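Local coordinates for protein TetR family Transcriptional regulator (Streptococcus agalactiae 2603V/R, PDB 3KKC) that probably binds DNA through an N-terminal helix-turn-helix domain as a transcriptional regulator of the TetR family, at residues 67-75 with 83-91. Residues are numbered along the deposited sequence; the frame is centred on the assembly and turned at random.
With NI (nickel (II) ion), chain E; IMD (imidazole), chain F.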
loop_
_atom_site.group_PDB
_atom_site.type_symbol
_atom_site.label_atom_id
_atom_site.label_comp_id
_atom_site.label_asym_id
_atom_site.label_seq_id
_atom_site.Cartn_x
_atom_site.Cartn_y
_atom_site.Cartn_z
ATOM N N LEU A 67 12.884 18.156 -0.906
ATOM C CA LEU A 67 12.926 17.120 0.112
ATOM C C LEU A 67 13.850 15.951 -0.281
ATOM O O LEU A 67 14.621 15.444 0.543
ATOM C CB LEU A 67 11.514 16.616 0.393
ATOM C CG LEU A 67 10.906 17.117 1.695
ATOM C CD1 LEU A 67 11.691 18.307 2.243
ATOM C CD2 LEU A 67 9.451 17.463 1.502
ATOM N N PHE A 68 13.781 15.545 -1.548
ATOM C CA PHE A 68 14.593 14.436 -2.033
ATOM C C PHE A 68 16.043 14.844 -2.339
ATOM O O PHE A 68 16.962 14.020 -2.272
ATOM C CB PHE A 68 13.904 13.747 -3.207
ATOM C CG PHE A 68 12.589 13.114 -2.820
ATOM C CD1 PHE A 68 12.405 12.630 -1.522
ATOM C CD2 PHE A 68 11.536 13.003 -3.739
ATOM C CE1 PHE A 68 11.200 12.048 -1.142
ATOM C CE2 PHE A 68 10.322 12.437 -3.369
ATOM C CZ PHE A 68 10.137 11.954 -2.082
ATOM N N HIS A 69 16.264 16.112 -2.662
ATOM C CA HIS A 69 17.629 16.535 -2.840
ATOM C C HIS A 69 18.308 16.471 -1.484
ATOM O O HIS A 69 19.425 15.984 -1.389
ATOM C CB HIS A 69 17.718 17.930 -3.430
ATOM C CG HIS A 69 19.112 18.371 -3.736
ATOM N ND1 HIS A 69 19.619 18.392 -5.019
ATOM C CD2 HIS A 69 20.096 18.846 -2.932
ATOM C CE1 HIS A 69 20.860 18.850 -4.990
ATOM N NE2 HIS A 69 21.174 19.133 -3.736
ATOM N N HIS A 70 17.638 16.924 -0.426
ATOM C CA HIS A 70 18.271 16.864 0.889
ATOM C C HIS A 70 18.456 15.453 1.466
ATOM O O HIS A 70 19.393 15.217 2.227
ATOM C CB HIS A 70 17.581 17.729 1.940
ATOM C CG HIS A 70 18.313 17.738 3.252
ATOM N ND1 HIS A 70 19.545 18.347 3.407
ATOM C CD2 HIS A 70 18.020 17.174 4.450
ATOM C CE1 HIS A 70 19.966 18.172 4.649
ATOM N NE2 HIS A 70 19.060 17.471 5.306
ATOM N N LEU A 71 17.555 14.533 1.144
ATOM C CA LEU A 71 17.657 13.180 1.683
ATOM C C LEU A 71 18.750 12.364 0.999
ATOM O O LEU A 71 19.575 11.759 1.664
ATOM C CB LEU A 71 16.321 12.452 1.575
ATOM C CG LEU A 71 15.276 12.864 2.604
ATOM C CD1 LEU A 71 14.153 11.862 2.656
ATOM C CD2 LEU A 71 15.948 12.952 3.937
ATOM N N PHE A 72 18.777 12.372 -0.326
ATOM C CA PHE A 72 19.576 11.406 -1.078
ATOM C C PHE A 72 20.695 12.068 -1.845
ATOM O O PHE A 72 21.849 11.692 -1.703
ATOM C CB PHE A 72 18.724 10.642 -2.105
ATOM C CG PHE A 72 17.418 10.108 -1.571
ATOM C CD1 PHE A 72 17.379 8.951 -0.809
ATOM C CD2 PHE A 72 16.224 10.739 -1.874
ATOM C CE1 PHE A 72 16.168 8.446 -0.341
ATOM C CE2 PHE A 72 15.018 10.241 -1.411
ATOM C CZ PHE A 72 14.992 9.093 -0.649
ATOM N N LYS A 73 20.334 13.027 -2.693
ATOM C CA LYS A 73 21.266 13.617 -3.646
ATOM C C LYS A 73 22.402 14.340 -2.927
ATOM O O LYS A 73 23.088 15.197 -3.491
ATOM C CB LYS A 73 20.516 14.517 -4.632
ATOM C CG LYS A 73 19.385 13.771 -5.355
ATOM C CD LYS A 73 18.226 14.701 -5.702
ATOM C CE LYS A 73 16.896 13.950 -5.779
ATOM N NZ LYS A 73 15.716 14.878 -5.821
ATOM N N GLN A 74 22.579 13.965 -1.664
ATOM C CA GLN A 74 23.747 14.311 -0.867
ATOM C C GLN A 74 25.013 13.572 -1.312
ATOM O O GLN A 74 24.993 12.359 -1.570
ATOM C CB GLN A 74 23.469 13.960 0.594
ATOM C CG GLN A 74 22.398 14.805 1.224
ATOM C CD GLN A 74 22.802 16.258 1.286
ATOM O OE1 GLN A 74 22.785 16.861 2.353
ATOM N NE2 GLN A 74 23.191 16.822 0.144
ATOM N N GLY A 75 26.114 14.306 -1.396
ATOM C CA GLY A 75 27.418 13.683 -1.503
ATOM C C GLY A 75 28.058 13.658 -0.125
ATOM O O GLY A 75 29.277 13.614 0.009
ATOM N N TYR A 83 23.734 7.111 6.314
ATOM C CA TYR A 83 22.860 7.619 5.270
ATOM C C TYR A 83 21.386 7.187 5.468
ATOM O O TYR A 83 20.454 7.994 5.376
ATOM C CB TYR A 83 23.427 7.082 3.963
ATOM C CG TYR A 83 22.816 7.541 2.665
ATOM C CD1 TYR A 83 23.335 8.629 1.977
ATOM C CD2 TYR A 83 21.757 6.829 2.081
ATOM C CE1 TYR A 83 22.797 9.015 0.762
ATOM C CE2 TYR A 83 21.217 7.200 0.857
ATOM C CZ TYR A 83 21.731 8.298 0.203
ATOM O OH TYR A 83 21.191 8.677 -1.009
ATOM N N LEU A 84 21.186 5.909 5.752
ATOM C CA LEU A 84 19.870 5.401 6.111
ATOM C C LEU A 84 19.370 6.114 7.360
ATOM O O LEU A 84 18.244 6.561 7.402
ATOM C CB LEU A 84 19.914 3.874 6.353
ATOM C CG LEU A 84 19.802 2.950 5.134
ATOM C CD1 LEU A 84 20.779 3.364 4.068
ATOM C CD2 LEU A 84 20.014 1.480 5.501
ATOM N N VAL A 85 20.199 6.195 8.392
ATOM C CA VAL A 85 19.769 6.831 9.632
ATOM C C VAL A 85 19.300 8.287 9.428
ATOM O O VAL A 85 18.281 8.691 9.991
ATOM C CB VAL A 85 20.867 6.781 10.718
ATOM C CG1 VAL A 85 20.665 7.902 11.704
ATOM C CG2 VAL A 85 20.851 5.442 11.424
ATOM N N HIS A 86 20.036 9.062 8.626
ATOM C CA HIS A 86 19.688 10.467 8.364
ATOM C C HIS A 86 18.318 10.562 7.684
ATOM O O HIS A 86 17.500 11.424 8.023
ATOM C CB HIS A 86 20.769 11.131 7.508
ATOM C CG HIS A 86 20.381 12.471 6.944
ATOM N ND1 HIS A 86 20.197 12.685 5.590
ATOM C CD2 HIS A 86 20.165 13.667 7.542
ATOM C CE1 HIS A 86 19.880 13.950 5.382
ATOM N NE2 HIS A 86 19.848 14.564 6.551
ATOM N N ILE A 87 18.081 9.669 6.724
ATOM C CA ILE A 87 16.786 9.597 6.072
ATOM C C ILE A 87 15.698 9.346 7.108
ATOM O O ILE A 87 14.753 10.121 7.224
ATOM C CB ILE A 87 16.754 8.501 4.999
ATOM C CG1 ILE A 87 17.918 8.701 4.028
ATOM C CG2 ILE A 87 15.437 8.516 4.276
ATOM C CD1 ILE A 87 17.771 7.970 2.747
ATOM N N LEU A 88 15.840 8.273 7.873
ATOM C CA LEU A 88 14.885 7.972 8.928
ATOM C C LEU A 88 14.774 9.129 9.926
ATOM O O LEU A 88 13.714 9.340 10.511
ATOM C CB LEU A 88 15.261 6.673 9.654
ATOM C CG LEU A 88 14.762 5.319 9.142
ATOM C CD1 LEU A 88 14.143 5.399 7.739
ATOM C CD2 LEU A 88 15.892 4.272 9.186
ATOM N N LYS A 89 15.867 9.870 10.134
ATOM C CA LYS A 89 15.858 10.962 11.110
ATOM C C LYS A 89 14.795 11.980 10.709
ATOM O O LYS A 89 13.990 12.412 11.530
ATOM C CB LYS A 89 17.229 11.623 11.203
ATOM C CG LYS A 89 17.441 12.460 12.465
ATOM C CD LYS A 89 18.943 12.668 12.783
ATOM C CE LYS A 89 19.643 13.543 11.739
ATOM N NZ LYS A 89 21.146 13.432 11.721
ATOM N N HIS A 90 14.785 12.340 9.427
ATOM C CA HIS A 90 13.805 13.280 8.897
ATOM C C HIS A 90 12.371 12.828 9.036
ATOM O O HIS A 90 11.477 13.635 9.266
ATOM C CB HIS A 90 14.108 13.597 7.446
ATOM C CG HIS A 90 15.169 14.630 7.288
ATOM N ND1 HIS A 90 14.922 15.872 6.745
ATOM C CD2 HIS A 90 16.470 14.627 7.654
ATOM C CE1 HIS A 90 16.036 16.579 6.752
ATOM N NE2 HIS A 90 16.986 15.852 7.309
ATOM N N PHE A 91 12.138 11.535 8.905
ATOM C CA PHE A 91 10.777 11.057 8.986
ATOM C C PHE A 91 10.229 11.171 10.410
ATOM O O PHE A 91 9.061 11.534 10.593
ATOM C CB PHE A 91 10.619 9.655 8.349
ATOM C CG PHE A 91 10.489 9.691 6.831
ATOM C CD1 PHE A 91 9.251 9.887 6.227
ATOM C CD2 PHE A 91 11.604 9.554 6.011
ATOM C CE1 PHE A 91 9.122 9.943 4.831
ATOM C CE2 PHE A 91 11.486 9.588 4.614
ATOM C CZ PHE A 91 10.238 9.794 4.023
HETATM NI NI NI E . 19.026 16.539 7.288
HETATM N N1 IMD F . 23.126 16.900 5.304
HETATM C C2 IMD F . 22.603 16.041 6.205
HETATM N N3 IMD F . 22.068 16.752 7.222
HETATM C C4 IMD F . 22.252 18.066 6.972
HETATM C C5 IMD F . 22.921 18.159 5.757
#
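His-70 meets His-86 and His-90 between two roughly antiparallel helices (143° between their directions), and all three rings turn NE2 onto one nickel ion. The pair from 83-91 shows how a helix can chelate a metal: His-86 and His-90 stand four residues apart, one turn, and the partner helix supplies a third ligand; one further atom from outside the two segments also binds. The NE2-to-nickel distances are 2.2 Å for His-70 and 2.3 Å for His-86. With CG anti to the backbone N (chi1 -175°), His-70 reaches across to the metal. The rings of His-70 and His-86 stand at 74° to each other, pinned by the shared ion.

Beneath the metal the contact closes tightly. Leu-71 is a knob among His-86, Ile-87, His-90 and Phe-91: CD2 lies over a face of the His-90 ring in a CH-pi contact, 4.1 Å from its centroid, while CD1 meets Ile-87 CG2 at 3.9 Å. Farther along, Ile-87 CD1 comes within 3.5 Å of Phe-72 CE1, and the Tyr-83 hydroxyl lies at the edge of the Phe-72 ring, near its plane.

The other side is looser and partly exposed. There an imidazole, probably from the crystallisation liquor, brings its C2 over one face of the His-86 ring and gives a weak hydrogen bond from its N1 to Gln-74 OE1 (3.0 Å).

The contact thus joins the end of helix 57-71 to helix 80-93. Ile-98 of helix 98-103 touches both Leu-71 and Phe-91, helix 107-129 meets Phe-72 and Tyr-83 through Glu-116 and Asp-120, and helix 164-175 packs on Leu-84, Val-85 and Leu-88.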